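Local coordinates for protein PEPTIDE N-myristoyltransferase (Saccharomyces cerevisiae, PDB 1IIC) that catalyses the transfer of myristate from myristoyl-CoA to peptide substrates, probably onto the amino group of an N-terminal glycine, at residues A[283-294]-A[343-354]. Sequence-based numbering, arbitrary orientation.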
ATOM      1  N   VAL A 283       3.666 -14.537 -16.769  1.00 22.36           N
ATOM      2  CA  VAL A 283       4.410 -14.890 -17.967  1.00 22.80           C
ATOM      3  C   VAL A 283       4.465 -16.413 -17.954  1.00 24.50           C
ATOM      4  O   VAL A 283       4.941 -17.015 -16.990  1.00 24.93           O
ATOM      5  CB  VAL A 283       5.850 -14.327 -17.970  1.00 21.19           C
ATOM      6  CG1 VAL A 283       6.605 -14.866 -19.180  1.00 19.99           C
ATOM      7  CG2 VAL A 283       5.827 -12.799 -18.021  1.00 17.79           C
ATOM      8  N   GLU A 284       3.952 -17.027 -19.016  1.00 25.32           N
ATOM      9  CA  GLU A 284       3.932 -18.482 -19.138  1.00 26.05           C
ATOM     10  C   GLU A 284       4.817 -18.978 -20.292  1.00 25.06           C
ATOM     11  O   GLU A 284       4.691 -18.519 -21.424  1.00 25.63           O
ATOM     12  CB  GLU A 284       2.490 -18.958 -19.346  1.00 27.06           C
ATOM     13  CG  GLU A 284       2.369 -20.436 -19.631  1.00 28.29           C
ATOM     14  CD  GLU A 284       0.935 -20.895 -19.753  1.00 29.46           C
ATOM     15  OE1 GLU A 284       0.164 -20.255 -20.505  1.00 30.12           O
ATOM     16  OE2 GLU A 284       0.586 -21.905 -19.105  1.00 31.64           O
ATOM     17  N   GLN A 285       5.708 -19.916 -19.994  1.00 25.23           N
ATOM     18  CA  GLN A 285       6.607 -20.474 -21.001  1.00 25.07           C
ATOM     19  C   GLN A 285       5.933 -21.614 -21.772  1.00 26.02           C
ATOM     20  O   GLN A 285       5.001 -22.249 -21.277  1.00 27.14           O
ATOM     21  CB  GLN A 285       7.889 -20.980 -20.337  1.00 24.77           C
ATOM     22  CG  GLN A 285       8.638 -19.931 -19.509  1.00 25.13           C
ATOM     23  CD  GLN A 285       8.923 -18.644 -20.276  1.00 25.74           C
ATOM     24  OE1 GLN A 285       9.138 -18.661 -21.488  1.00 23.85           O
ATOM     25  NE2 GLN A 285       8.939 -17.522 -19.562  1.00 25.68           N
ATOM     26  N   PRO A 286       6.408 -21.898 -22.994  1.00 26.41           N
ATOM     27  CA  PRO A 286       5.822 -22.965 -23.807  1.00 25.52           C
ATOM     28  C   PRO A 286       5.531 -24.281 -23.088  1.00 25.75           C
ATOM     29  O   PRO A 286       4.661 -25.024 -23.520  1.00 26.65           O
ATOM     30  CB  PRO A 286       6.831 -23.121 -24.939  1.00 25.67           C
ATOM     31  CG  PRO A 286       7.312 -21.711 -25.130  1.00 25.34           C
ATOM     32  CD  PRO A 286       7.550 -21.278 -23.697  1.00 26.26           C
ATOM     33  N   ASP A 287       6.246 -24.573 -22.003  1.00 25.06           N
ATOM     34  CA  ASP A 287       6.025 -25.814 -21.255  1.00 25.09           C
ATOM     35  C   ASP A 287       4.987 -25.654 -20.137  1.00 25.53           C
ATOM     36  O   ASP A 287       4.866 -26.511 -19.259  1.00 24.75           O
ATOM     37  CB  ASP A 287       7.345 -26.315 -20.657  1.00 25.84           C
ATOM     38  CG  ASP A 287       8.006 -25.285 -19.761  1.00 27.60           C
ATOM     39  OD1 ASP A 287       9.146 -25.520 -19.301  1.00 26.57           O
ATOM     40  OD2 ASP A 287       7.380 -24.233 -19.516  1.00 29.63           O
ATOM     41  N   GLY A 288       4.246 -24.551 -20.178  1.00 25.51           N
ATOM     42  CA  GLY A 288       3.225 -24.297 -19.180  1.00 26.18           C
ATOM     43  C   GLY A 288       3.738 -23.687 -17.888  1.00 26.29           C
ATOM     44  O   GLY A 288       2.957 -23.338 -17.008  1.00 26.97           O
ATOM     45  N   LYS A 289       5.052 -23.546 -17.767  1.00 27.26           N
ATOM     46  CA  LYS A 289       5.629 -22.979 -16.556  1.00 27.28           C
ATOM     47  C   LYS A 289       5.440 -21.477 -16.424  1.00 26.45           C
ATOM     48  O   LYS A 289       5.625 -20.728 -17.381  1.00 26.61           O
ATOM     49  CB  LYS A 289       7.117 -23.325 -16.462  1.00 27.94           C
ATOM     50  CG  LYS A 289       7.426 -24.554 -15.589  1.00 32.59           C
ATOM     51  CD  LYS A 289       6.640 -25.809 -16.015  1.00 34.96           C
ATOM     52  CE  LYS A 289       5.161 -25.757 -15.586  1.00 34.88           C
ATOM     53  NZ  LYS A 289       4.318 -26.745 -16.318  1.00 32.18           N
ATOM     54  N   ILE A 290       5.053 -21.049 -15.226  1.00 25.75           N
ATOM     55  CA  ILE A 290       4.864 -19.633 -14.945  1.00 24.29           C
ATOM     56  C   ILE A 290       6.133 -19.160 -14.251  1.00 23.76           C
ATOM     57  O   ILE A 290       6.456 -19.597 -13.144  1.00 23.47           O
ATOM     58  CB  ILE A 290       3.640 -19.404 -14.047  1.00 25.52           C
ATOM     59  CG1 ILE A 290       2.373 -19.746 -14.834  1.00 24.86           C
ATOM     60  CG2 ILE A 290       3.600 -17.958 -13.562  1.00 24.36           C
ATOM     61  CD1 ILE A 290       1.110 -19.577 -14.050  1.00 27.34           C
ATOM     62  N   THR A 291       6.853 -18.272 -14.923  1.00 21.30           N
ATOM     63  CA  THR A 291       8.113 -17.756 -14.417  1.00 21.43           C
ATOM     64  C   THR A 291       8.099 -16.302 -13.937  1.00 19.91           C
ATOM     65  O   THR A 291       9.061 -15.859 -13.320  1.00 20.28           O
ATOM     66  CB  THR A 291       9.194 -17.885 -15.501  1.00 22.95           C
ATOM     67  OG1 THR A 291       8.765 -17.190 -16.679  1.00 23.05           O
ATOM     68  CG2 THR A 291       9.436 -19.358 -15.846  1.00 22.40           C
ATOM     69  N   ASP A 292       7.028 -15.565 -14.218  1.00 18.43           N
ATOM     70  CA  ASP A 292       6.939 -14.164 -13.812  1.00 18.78           C
ATOM     71  C   ASP A 292       5.532 -13.769 -13.387  1.00 18.54           C
ATOM     72  O   ASP A 292       4.544 -14.367 -13.804  1.00 17.80           O
ATOM     73  CB  ASP A 292       7.394 -13.233 -14.950  1.00 19.66           C
ATOM     74  CG  ASP A 292       8.801 -13.532 -15.421  1.00 21.57           C
ATOM     75  OD1 ASP A 292       8.957 -14.353 -16.351  1.00 22.41           O
ATOM     76  OD2 ASP A 292       9.752 -12.963 -14.848  1.00 21.60           O
ATOM     77  N   PHE A 293       5.452 -12.740 -12.560  1.00 18.25           N
ATOM     78  CA  PHE A 293       4.177 -12.270 -12.055  1.00 18.36           C
ATOM     79  C   PHE A 293       4.333 -10.847 -11.562  1.00 17.13           C
ATOM     80  O   PHE A 293       5.312 -10.524 -10.901  1.00 15.28           O
ATOM     81  CB  PHE A 293       3.718 -13.176 -10.905  1.00 16.13           C
ATOM     82  CG  PHE A 293       2.727 -12.535  -9.970  1.00 16.66           C
ATOM     83  CD1 PHE A 293       3.110 -12.153  -8.687  1.00 17.88           C
ATOM     84  CD2 PHE A 293       1.416 -12.308 -10.368  1.00 18.25           C
ATOM     85  CE1 PHE A 293       2.203 -11.556  -7.817  1.00 18.06           C
ATOM     86  CE2 PHE A 293       0.500 -11.709  -9.505  1.00 19.10           C
ATOM     87  CZ  PHE A 293       0.896 -11.331  -8.227  1.00 19.01           C
ATOM     88  N   PHE A 294       3.389  -9.989 -11.924  1.00 17.94           N
ATOM     89  CA  PHE A 294       3.425  -8.621 -11.451  1.00 18.90           C
ATOM     90  C   PHE A 294       2.028  -8.038 -11.463  1.00 19.89           C
ATOM     91  O   PHE A 294       1.173  -8.440 -12.254  1.00 21.48           O
ATOM     92  CB  PHE A 294       4.403  -7.761 -12.270  1.00 17.88           C
ATOM     93  CG  PHE A 294       3.986  -7.523 -13.688  1.00 20.51           C
ATOM     94  CD1 PHE A 294       4.663  -8.140 -14.735  1.00 20.66           C
ATOM     95  CD2 PHE A 294       2.948  -6.644 -13.988  1.00 20.45           C
ATOM     96  CE1 PHE A 294       4.316  -7.880 -16.054  1.00 20.43           C
ATOM     97  CE2 PHE A 294       2.594  -6.380 -15.309  1.00 20.85           C
ATOM     98  CZ  PHE A 294       3.279  -6.997 -16.340  1.00 21.53           C
ATOM     99  N   ARG A 343      15.529  -8.753 -15.830  1.00 19.32           N
ATOM    100  CA  ARG A 343      14.163  -9.258 -15.930  1.00 19.03           C
ATOM    101  C   ARG A 343      13.137  -8.252 -15.397  1.00 18.53           C
ATOM    102  O   ARG A 343      12.103  -8.012 -16.020  1.00 17.93           O
ATOM    103  CB  ARG A 343      14.039 -10.587 -15.182  1.00 19.55           C
ATOM    104  CG  ARG A 343      12.759 -11.340 -15.470  1.00 20.76           C
ATOM    105  CD  ARG A 343      12.556 -11.495 -16.976  1.00 22.35           C
ATOM    106  NE  ARG A 343      11.488 -12.428 -17.300  1.00 22.77           N
ATOM    107  CZ  ARG A 343      11.122 -12.743 -18.537  1.00 24.75           C
ATOM    108  NH1 ARG A 343      11.740 -12.189 -19.580  1.00 22.72           N
ATOM    109  NH2 ARG A 343      10.158 -13.638 -18.730  1.00 22.67           N
ATOM    110  N   LEU A 344      13.433  -7.656 -14.248  1.00 19.09           N
ATOM    111  CA  LEU A 344      12.530  -6.678 -13.648  1.00 17.91           C
ATOM    112  C   LEU A 344      12.378  -5.463 -14.547  1.00 17.62           C
ATOM    113  O   LEU A 344      11.277  -4.948 -14.720  1.00 16.74           O
ATOM    114  CB  LEU A 344      13.032  -6.254 -12.260  1.00 16.71           C
ATOM    115  CG  LEU A 344      13.039  -7.352 -11.184  1.00 18.81           C
ATOM    116  CD1 LEU A 344      13.389  -6.734  -9.838  1.00 18.71           C
ATOM    117  CD2 LEU A 344      11.668  -8.041 -11.106  1.00 18.99           C
ATOM    118  N   CYS A 345      13.479  -4.994 -15.116  1.00 18.61           N
ATOM    119  CA  CYS A 345      13.397  -3.855 -16.019  1.00 20.25           C
ATOM    120  C   CYS A 345      12.475  -4.207 -17.188  1.00 20.03           C
ATOM    121  O   CYS A 345      11.756  -3.348 -17.690  1.00 21.60           O
ATOM    122  CB  CYS A 345      14.789  -3.472 -16.543  1.00 19.23           C
ATOM    123  SG  CYS A 345      15.791  -2.568 -15.352  1.00 21.33           S
ATOM    124  N   GLU A 346      12.495  -5.472 -17.614  1.00 20.46           N
ATOM    125  CA  GLU A 346      11.643  -5.925 -18.721  1.00 20.58           C
ATOM    126  C   GLU A 346      10.182  -5.986 -18.292  1.00 18.69           C
ATOM    127  O   GLU A 346       9.311  -5.397 -18.924  1.00 18.10           O
ATOM    128  CB  GLU A 346      12.066  -7.320 -19.206  1.00 22.44           C
ATOM    129  CG  GLU A 346      13.432  -7.396 -19.875  1.00 27.54           C
ATOM    130  CD  GLU A 346      13.869  -8.834 -20.187  1.00 31.15           C
ATOM    131  OE1 GLU A 346      14.914  -8.997 -20.855  1.00 33.01           O
ATOM    132  OE2 GLU A 346      13.180  -9.796 -19.764  1.00 31.98           O
ATOM    133  N   LEU A 347       9.919  -6.723 -17.219  1.00 17.84           N
ATOM    134  CA  LEU A 347       8.562  -6.870 -16.707  1.00 16.80           C
ATOM    135  C   LEU A 347       7.905  -5.543 -16.312  1.00 17.42           C
ATOM    136  O   LEU A 347       6.754  -5.271 -16.674  1.00 16.31           O
ATOM    137  CB  LEU A 347       8.560  -7.799 -15.489  1.00 15.13           C
ATOM    138  CG  LEU A 347       8.910  -9.273 -15.681  1.00 14.29           C
ATOM    139  CD1 LEU A 347       8.713  -9.998 -14.368  1.00 14.71           C
ATOM    140  CD2 LEU A 347       8.029  -9.900 -16.750  1.00 14.88           C
ATOM    141  N   ILE A 348       8.631  -4.708 -15.574  1.00 17.59           N
ATOM    142  CA  ILE A 348       8.050  -3.453 -15.127  1.00 17.81           C
ATOM    143  C   ILE A 348       7.893  -2.437 -16.259  1.00 18.71           C
ATOM    144  O   ILE A 348       7.074  -1.525 -16.168  1.00 19.24           O
ATOM    145  CB  ILE A 348       8.858  -2.881 -13.938  1.00 17.50           C
ATOM    146  CG1 ILE A 348       8.888  -3.928 -12.815  1.00 16.56           C
ATOM    147  CG2 ILE A 348       8.204  -1.593 -13.405  1.00 16.34           C
ATOM    148  CD1 ILE A 348       7.505  -4.436 -12.388  1.00 15.25           C
ATOM    149  N   TYR A 349       8.663  -2.601 -17.330  1.00 19.00           N
ATOM    150  CA  TYR A 349       8.547  -1.707 -18.482  1.00 19.60           C
ATOM    151  C   TYR A 349       7.207  -2.037 -19.156  1.00 18.28           C
ATOM    152  O   TYR A 349       6.495  -1.158 -19.627  1.00 18.41           O
ATOM    153  CB  TYR A 349       9.696  -1.945 -19.460  1.00 21.06           C
ATOM    154  CG  TYR A 349       9.727  -0.986 -20.630  1.00 22.04           C
ATOM    155  CD1 TYR A 349       9.983   0.368 -20.435  1.00 24.06           C
ATOM    156  CD2 TYR A 349       9.564  -1.442 -21.938  1.00 23.94           C
ATOM    157  CE1 TYR A 349      10.090   1.254 -21.519  1.00 24.75           C
ATOM    158  CE2 TYR A 349       9.669  -0.567 -23.036  1.00 25.29           C
ATOM    159  CZ  TYR A 349       9.934   0.777 -22.813  1.00 25.47           C
ATOM    160  OH  TYR A 349      10.067   1.646 -23.874  1.00 27.86           O
ATOM    161  N   ASP A 350       6.878  -3.322 -19.198  1.00 19.10           N
ATOM    162  CA  ASP A 350       5.610  -3.771 -19.760  1.00 19.16           C
ATOM    163  C   ASP A 350       4.479  -3.351 -18.814  1.00 18.75           C
ATOM    164  O   ASP A 350       3.367  -3.063 -19.246  1.00 18.70           O
ATOM    165  CB  ASP A 350       5.614  -5.291 -19.926  1.00 18.78           C
ATOM    166  CG  ASP A 350       6.392  -5.739 -21.157  1.00 20.24           C
ATOM    167  OD1 ASP A 350       6.558  -6.962 -21.356  1.00 18.77           O
ATOM    168  OD2 ASP A 350       6.838  -4.859 -21.932  1.00 19.56           O
ATOM    169  N   ALA A 351       4.771  -3.319 -17.517  1.00 18.90           N
ATOM    170  CA  ALA A 351       3.774  -2.918 -16.536  1.00 17.95           C
ATOM    171  C   ALA A 351       3.383  -1.469 -16.811  1.00 17.55           C
ATOM    172  O   ALA A 351       2.219  -1.126 -16.736  1.00 18.78           O
ATOM    173  CB  ALA A 351       4.326  -3.061 -15.131  1.00 18.26           C
ATOM    174  N   CYS A 352       4.360  -0.624 -17.138  1.00 17.38           N
ATOM    175  CA  CYS A 352       4.073   0.776 -17.435  1.00 16.60           C
ATOM    176  C   CYS A 352       3.251   0.879 -18.709  1.00 17.33           C
ATOM    177  O   CYS A 352       2.389   1.762 -18.847  1.00 15.95           O
ATOM    178  CB  CYS A 352       5.369   1.579 -17.605  1.00 18.52           C
ATOM    179  SG  CYS A 352       6.339   1.781 -16.110  1.00 19.79           S
ATOM    180  N   ILE A 353       3.535  -0.019 -19.648  1.00 17.74           N
ATOM    181  CA  ILE A 353       2.816  -0.051 -20.915  1.00 17.22           C
ATOM    182  C   ILE A 353       1.378  -0.473 -20.658  1.00 17.07           C
ATOM    183  O   ILE A 353       0.440   0.108 -21.212  1.00 18.60           O
ATOM    184  CB  ILE A 353       3.485  -1.032 -21.903  1.00 17.63           C
ATOM    185  CG1 ILE A 353       4.793  -0.425 -22.410  1.00 19.61           C
ATOM    186  CG2 ILE A 353       2.552  -1.334 -23.073  1.00 17.04           C
ATOM    187  CD1 ILE A 353       5.695  -1.418 -23.138  1.00 22.01           C
ATOM    188  N   LEU A 354       1.198  -1.479 -19.810  1.00 15.66           N
ATOM    189  CA  LEU A 354      -0.145  -1.945 -19.493  1.00 15.66           C
ATOM    190  C   LEU A 354      -0.929  -0.917 -18.676  1.00 16.98           C
ATOM    191  O   LEU A 354      -2.129  -0.752 -18.877  1.00 16.77           O
ATOM    192  CB  LEU A 354      -0.073  -3.275 -18.744  1.00 12.86           C
ATOM    193  CG  LEU A 354       0.370  -4.416 -19.647  1.00 14.10           C
ATOM    194  CD1 LEU A 354       0.975  -5.553 -18.836  1.00 11.60           C
ATOM    195  CD2 LEU A 354      -0.844  -4.882 -20.445  1.00 13.96           C
TER
HETATM  196  O   HOH W   1       9.338 -14.835 -21.010  1.00 17.10           O
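Buried Asp-292, on strand 290-294, is gripped side-on by Arg-343 of helix 343-354, yet the two flat groups are not coplanar: their planes stand 54° apart, and both nitrogens meet the carboxylate from above its plane. Arg-343 NH2 reaches Asp-292 OD1 at 2.8 Å, while NE gives a longer bond of 3.1 Å to Asp-292 OD2. The arginine chain leaves with CG anti to the backbone N (chi1 -167°) and then bends at chi2, which brings the edge of the guanidinium to the acid. Thr-291 OG1 donates to Asp-292 OD1 from the face opposite Arg-343 NH2; Thr-322 OG1 hydrogen-bonds OD2. Arg-343 NH1 pairs with Glu-346 OE2 at 2.8 Å, completing a salt-bridge network, and one water joins Arg-343 NH2 to Gln-285 NE2. Replacing this arginine by alanine removes these bonds and would probably leave the Asp-292 carboxylate without its charged mate. Beside the network, Leu-347 packs both methyls against Asp-292 CB and sets CD2 on Val-283. Farther along, backbone Leu-347 O lies over one face of the Phe-294 ring, Leu-354 CD1 meets its edge 3.7 Å from CZ, and Ala-351 CB touches CE2. The axes of strand 290-294 and helix 343-354 approach to 9.5 Å at 42°, illustrating a helix, 334-357, laid on a beta hairpin, strands 278-284 and 290-303 of the mixed sheet, with strand 311-322 alongside.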